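Local atomic coordinates of D-alanyl-D-alanine carboxypeptidase DacB2 (Mycobacterium tuberculosis H37Rv, PDB entry 4RYE), a protein that acts as a serine-type D,D-carboxypeptidase on synthetic pentapeptides in vitro and probably trims the D-Ala-D-Ala end of peptidoglycan stem peptides. Residues L63-V68 with Y89-L94; C78-V83 with G103-N108. All blocks are in the same frame, centred on the assembly; numbering follows the deposited sequence.

Contact 1: residues L63-V68 with Y89-L94; sequences LNSTVV and YTARQL
Thr66 and Thr90 face each other as the non-hydrogen-bonded pair of a small two-stranded antiparallel sheet, their CG2 methyls 3.8 Å apart. Next to them Val67 and Tyr89 make the hydrogen-bonded pair: Val67 N gives to Tyr89 O at 3.0 Å and Tyr89 N gives back to Val67 O. Beyond the pair, Ser65 O takes Ala91 N almost head-on (C=O...N angle 174°), while Leu63 O receives Arg92 N in its carbonyl plane, on a lone pair. The 63-65 backbone thus supplies acceptors to two amides of the first helical turn.

Thr90 suits this junction because its hydroxyl caps the helix while its methyl meets Thr66. CB lies 3.7 Å from Leu63 O and nearly as close to Ser65 O; CG2 leads to the Thr66 methyl. With chi1 at 65°, OG1 stands between the backbone N and the carbonyl carbon, where it accepts Gln93 N at 3.0 Å. Gln93 OE1 in turn takes Thr90 N at 2.8 Å from above its carbonyl plane, completing a capping box.

On the Val67 face, the Val67 and Leu94 side chains cross at about a right angle, with CG1 3.9 Å from CD1, and helix 104-113 covers Val67 with Thr109 and Met113. The Arg92 guanidinium forms salt bridges with Asp96 and Glu177. The chemistry implies a strand-to-helix junction whose first amides are all engaged, by the capping box from within and by carbonyls from across.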
loop_
_atom_site.group_PDB
_atom_site.type_symbol
_atom_site.label_atom_id
_atom_site.label_comp_id
_atom_site.label_asym_id
_atom_site.label_seq_id
_atom_site.Cartn_x
_atom_site.Cartn_y
_atom_site.Cartn_z
ATOM N N LEU A 63 -14.195 -4.755 13.625
ATOM C CA LEU A 63 -14.239 -5.347 12.280
ATOM C C LEU A 63 -15.653 -5.722 11.867
ATOM O O LEU A 63 -15.961 -5.818 10.673
ATOM C CB LEU A 63 -13.339 -6.585 12.196
ATOM C CG LEU A 63 -11.822 -6.390 12.165
ATOM C CD1 LEU A 63 -11.149 -7.753 12.211
ATOM C CD2 LEU A 63 -11.390 -5.615 10.922
ATOM N N ASN A 64 -16.514 -5.933 12.861
ATOM C CA ASN A 64 -17.898 -6.297 12.601
ATOM C C ASN A 64 -18.872 -5.133 12.772
ATOM O O ASN A 64 -20.081 -5.307 12.649
ATOM C CB ASN A 64 -18.309 -7.474 13.492
ATOM C CG ASN A 64 -17.592 -8.760 13.117
ATOM O OD1 ASN A 64 -17.619 -9.184 11.957
ATOM N ND2 ASN A 64 -16.931 -9.376 14.089
ATOM N N SER A 65 -18.356 -3.944 13.070
ATOM C CA SER A 65 -19.233 -2.781 13.148
ATOM C C SER A 65 -19.662 -2.419 11.727
ATOM O O SER A 65 -18.931 -2.669 10.763
ATOM C CB SER A 65 -18.552 -1.602 13.857
ATOM O OG SER A 65 -17.405 -1.181 13.151
ATOM N N THR A 66 -20.861 -1.870 11.587
ATOM C CA THR A 66 -21.400 -1.610 10.261
ATOM C C THR A 66 -21.655 -0.135 10.008
ATOM O O THR A 66 -21.653 0.683 10.931
ATOM C CB THR A 66 -22.708 -2.387 10.024
ATOM O OG1 THR A 66 -23.699 -1.946 10.957
ATOM C CG2 THR A 66 -22.481 -3.888 10.189
ATOM N N VAL A 67 -21.872 0.198 8.741
ATOM C CA VAL A 67 -22.253 1.546 8.358
ATOM C C VAL A 67 -23.250 1.425 7.221
ATOM O O VAL A 67 -23.201 0.464 6.449
ATOM C CB VAL A 67 -21.027 2.381 7.900
ATOM C CG1 VAL A 67 -20.424 1.805 6.627
ATOM C CG2 VAL A 67 -21.401 3.855 7.705
ATOM N N VAL A 68 -24.171 2.376 7.144
ATOM C CA VAL A 68 -25.076 2.481 6.014
ATOM C C VAL A 68 -24.471 3.476 5.044
ATOM O O VAL A 68 -24.353 4.661 5.356
ATOM C CB VAL A 68 -26.465 2.968 6.455
ATOM C CG1 VAL A 68 -27.324 3.297 5.238
ATOM C CG2 VAL A 68 -27.138 1.922 7.327
ATOM N N TYR A 89 -22.607 -2.252 5.287
ATOM C CA TYR A 89 -21.336 -2.948 5.084
ATOM C C TYR A 89 -20.593 -3.009 6.406
ATOM O O TYR A 89 -20.723 -2.099 7.226
ATOM C CB TYR A 89 -20.468 -2.204 4.054
ATOM C CG TYR A 89 -21.148 -2.052 2.719
ATOM C CD1 TYR A 89 -21.986 -0.974 2.466
ATOM C CD2 TYR A 89 -20.975 -3.000 1.720
ATOM C CE1 TYR A 89 -22.641 -0.844 1.247
ATOM C CE2 TYR A 89 -21.634 -2.884 0.492
ATOM C CZ TYR A 89 -22.458 -1.800 0.268
ATOM O OH TYR A 89 -23.107 -1.663 -0.933
ATOM N N THR A 90 -19.811 -4.065 6.619
ATOM C CA THR A 90 -18.949 -4.126 7.799
ATOM C C THR A 90 -17.603 -3.494 7.494
ATOM O O THR A 90 -17.200 -3.374 6.325
ATOM C CB THR A 90 -18.693 -5.567 8.263
ATOM O OG1 THR A 90 -17.943 -6.256 7.255
ATOM C CG2 THR A 90 -19.997 -6.298 8.515
ATOM N N ALA A 91 -16.900 -3.089 8.547
ATOM C CA ALA A 91 -15.536 -2.590 8.400
ATOM C C ALA A 91 -14.654 -3.613 7.695
ATOM O O ALA A 91 -13.816 -3.247 6.881
ATOM C CB ALA A 91 -14.949 -2.235 9.759
ATOM N N ARG A 92 -14.834 -4.893 8.016
ATOM C CA ARG A 92 -14.030 -5.949 7.397
ATOM C C ARG A 92 -14.297 -5.990 5.892
ATOM O O ARG A 92 -13.363 -6.023 5.086
ATOM C CB ARG A 92 -14.329 -7.317 8.027
ATOM C CG ARG A 92 -13.619 -8.499 7.345
ATOM C CD ARG A 92 -12.111 -8.290 7.367
ATOM N NE ARG A 92 -11.350 -9.312 6.649
ATOM C CZ ARG A 92 -10.764 -10.355 7.236
ATOM N NH1 ARG A 92 -10.867 -10.530 8.551
ATOM N NH2 ARG A 92 -10.080 -11.228 6.512
ATOM N N GLN A 93 -15.570 -5.967 5.522
ATOM C CA GLN A 93 -15.950 -5.972 4.115
ATOM C C GLN A 93 -15.326 -4.782 3.404
ATOM O O GLN A 93 -14.826 -4.916 2.293
ATOM C CB GLN A 93 -17.475 -5.944 3.957
ATOM C CG GLN A 93 -18.163 -7.268 4.278
ATOM C CD GLN A 93 -19.661 -7.131 4.504
ATOM O OE1 GLN A 93 -20.188 -6.033 4.689
ATOM N NE2 GLN A 93 -20.355 -8.259 4.483
ATOM N N LEU A 94 -15.349 -3.620 4.049
ATOM C CA LEU A 94 -14.809 -2.416 3.425
ATOM C C LEU A 94 -13.291 -2.492 3.319
ATOM O O LEU A 94 -12.716 -2.039 2.324
ATOM C CB LEU A 94 -15.269 -1.146 4.159
ATOM C CG LEU A 94 -16.772 -0.818 4.103
ATOM C CD1 LEU A 94 -17.132 0.389 4.981
ATOM C CD2 LEU A 94 -17.201 -0.572 2.673
#

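Contact 2: residues C78-V83 with G103-N108; sequences CNCVGV and GNDAAN
Asp105 reaches from the first turn of helix 104-113 into the bend at 81-83, and its carboxylate gathers three consecutive backbone amides. Val81 N binds OD1 at 2.9 Å and Gly82 N binds OD2 at 2.8 Å, each on the syn lone pair. Val83 N also reaches OD2, at 2.8 Å, but from above the carboxylate plane, 41° out of it. A chi1 of 53° sets CG between the backbone N and the carbonyl carbon of Asp105, which also brings OD1 to a weak bond with Ala106 N. A water bridges OD2 and Val83 O, donating to both. Aspartate fits because its short arm presents two oxygens to closely spaced N-H groups.

The backbone-to-backbone bond runs from Asn104 N to Asn79 O, 2.8 Å and nearly straight at 172°. Gly103, at the N-cap position, brings its CA to 3.5 Å from the same oxygen in a CA-H...O contact; a CB here would be tight against Val81 N and would clash with Asp105 OD1.

Van der Waals contacts are fewer. Val81 CG1 meets the small Ala106 CB at 4.1 Å, and the Val83 CG2 methyl slides past the Asp105 carboxylate arm, the two side chains running in opposite directions. Phe182 covers both valines from strand 179-184.

The amide of Asn104 links the contact to the active site. Its OD1 accepts from Lys50, the proton acceptor by similarity, and its ND2 donates to Glu77 O; Asn79 ND2 is held by Val101 O, near Ser102. Asn104 thus occupies the asparagine position of an apparent SxN motif. The three amides probably stabilise a negative Asp105, and the loop so fixed is consistent with an ordered wall beside the active site.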
loop_
_atom_site.group_PDB
_atom_site.type_symbol
_atom_site.label_atom_id
_atom_site.label_comp_id
_atom_site.label_asym_id
_atom_site.label_seq_id
_atom_site.Cartn_x
_atom_site.Cartn_y
_atom_site.Cartn_z
ATOM N N CYS A 78 -13.454 5.345 -10.244
ATOM C CA CYS A 78 -13.013 3.969 -10.014
ATOM C C CYS A 78 -11.488 3.926 -9.811
ATOM O O CYS A 78 -10.816 4.907 -10.141
ATOM C CB CYS A 78 -13.480 3.085 -11.180
ATOM S SG CYS A 78 -15.294 2.997 -11.325
ATOM N N ASN A 79 -10.908 2.847 -9.263
ATOM C CA ASN A 79 -11.543 1.574 -8.889
ATOM C C ASN A 79 -12.647 1.646 -7.846
ATOM O O ASN A 79 -12.538 2.371 -6.859
ATOM C CB ASN A 79 -10.474 0.601 -8.372
ATOM C CG ASN A 79 -9.605 0.037 -9.483
ATOM O OD1 ASN A 79 -9.771 0.382 -10.651
ATOM N ND2 ASN A 79 -8.667 -0.830 -9.119
ATOM N N CYS A 80 -13.703 0.872 -8.071
ATOM C CA CYS A 80 -14.785 0.739 -7.102
ATOM C C CYS A 80 -15.030 -0.733 -6.781
ATOM O O CYS A 80 -15.016 -1.576 -7.677
ATOM C CB CYS A 80 -16.067 1.390 -7.647
ATOM S SG CYS A 80 -16.020 3.206 -7.689
ATOM N N VAL A 81 -15.248 -1.047 -5.511
ATOM C CA VAL A 81 -15.594 -2.415 -5.133
ATOM C C VAL A 81 -17.091 -2.641 -5.356
ATOM O O VAL A 81 -17.537 -3.773 -5.555
ATOM C CB VAL A 81 -15.176 -2.754 -3.677
ATOM C CG1 VAL A 81 -15.982 -1.942 -2.663
ATOM C CG2 VAL A 81 -15.304 -4.259 -3.405
ATOM N N GLY A 82 -17.860 -1.554 -5.346
ATOM C CA GLY A 82 -19.282 -1.620 -5.623
ATOM C C GLY A 82 -20.172 -1.296 -4.434
ATOM O O GLY A 82 -21.271 -1.842 -4.304
ATOM N N VAL A 83 -19.700 -0.405 -3.567
ATOM C CA VAL A 83 -20.535 0.142 -2.496
ATOM C C VAL A 83 -21.788 0.805 -3.081
ATOM O O VAL A 83 -21.712 1.531 -4.077
ATOM C CB VAL A 83 -19.749 1.169 -1.662
ATOM C CG1 VAL A 83 -20.661 1.890 -0.667
ATOM C CG2 VAL A 83 -18.588 0.487 -0.958
ATOM N N GLY A 103 -10.571 -0.186 -3.782
ATOM C CA GLY A 103 -11.849 0.481 -3.972
ATOM C C GLY A 103 -11.853 1.866 -3.361
ATOM O O GLY A 103 -11.693 2.004 -2.154
ATOM N N ASN A 104 -12.035 2.896 -4.186
ATOM C CA ASN A 104 -12.095 4.259 -3.671
ATOM C C ASN A 104 -13.393 4.464 -2.906
ATOM O O ASN A 104 -13.435 5.224 -1.939
ATOM C CB ASN A 104 -11.965 5.277 -4.808
ATOM C CG ASN A 104 -10.586 5.258 -5.437
ATOM O OD1 ASN A 104 -9.584 5.157 -4.733
ATOM N ND2 ASN A 104 -10.528 5.335 -6.762
ATOM N N ASP A 105 -14.448 3.780 -3.342
ATOM C CA ASP A 105 -15.726 3.822 -2.634
ATOM C C ASP A 105 -15.585 3.171 -1.259
ATOM O O ASP A 105 -16.187 3.621 -0.288
ATOM C CB ASP A 105 -16.859 3.196 -3.460
ATOM C CG ASP A 105 -16.536 1.789 -3.956
ATOM O OD1 ASP A 105 -15.362 1.356 -3.857
ATOM O OD2 ASP A 105 -17.469 1.118 -4.463
ATOM N N ALA A 106 -14.761 2.133 -1.173
ATOM C CA ALA A 106 -14.462 1.504 0.107
ATOM C C ALA A 106 -13.703 2.469 1.026
ATOM O O ALA A 106 -13.979 2.551 2.229
ATOM C CB ALA A 106 -13.650 0.246 -0.116
ATOM N N ALA A 107 -12.735 3.183 0.458
ATOM C CA ALA A 107 -11.990 4.182 1.211
ATOM C C ALA A 107 -12.905 5.283 1.734
ATOM O O ALA A 107 -12.820 5.673 2.896
ATOM C CB ALA A 107 -10.865 4.780 0.363
ATOM N N ASN A 108 -13.770 5.809 0.881
ATOM C CA ASN A 108 -14.631 6.895 1.324
ATOM C C ASN A 108 -15.679 6.442 2.347
ATOM O O ASN A 108 -16.104 7.226 3.200
ATOM C CB ASN A 108 -15.260 7.618 0.122
ATOM C CG ASN A 108 -14.218 8.334 -0.727
ATOM O OD1 ASN A 108 -13.158 8.719 -0.226
ATOM N ND2 ASN A 108 -14.503 8.498 -2.009
HETATM O O HOH W 1 -19.612 2.626 -5.570
#

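In the fold
From the N terminus the chain passes helix 50-60, which begins at Lys50, and enters contact 1 at 63-68. A long excursion follows, visiting contact 2 at 78-83 before strand 88-90 returns to close the first loop. Helix 91-100 then leads through the short turn carrying Ser102 to 103-108, closing contact 2. The segments therefore alternate, and the two loops cross. Contact 1 anchors the base of the excursion to the start of helix 91-100, whereas contact 2 pins a later part of it to the start of helix 104-113. They meet where Leu94 packs on Val83 and Ala106, and where the Tyr89 hydroxyl, hydrogen-bonded to Lys84 N, lies against Val83, joining the small two-stranded sheet to the active-site edge.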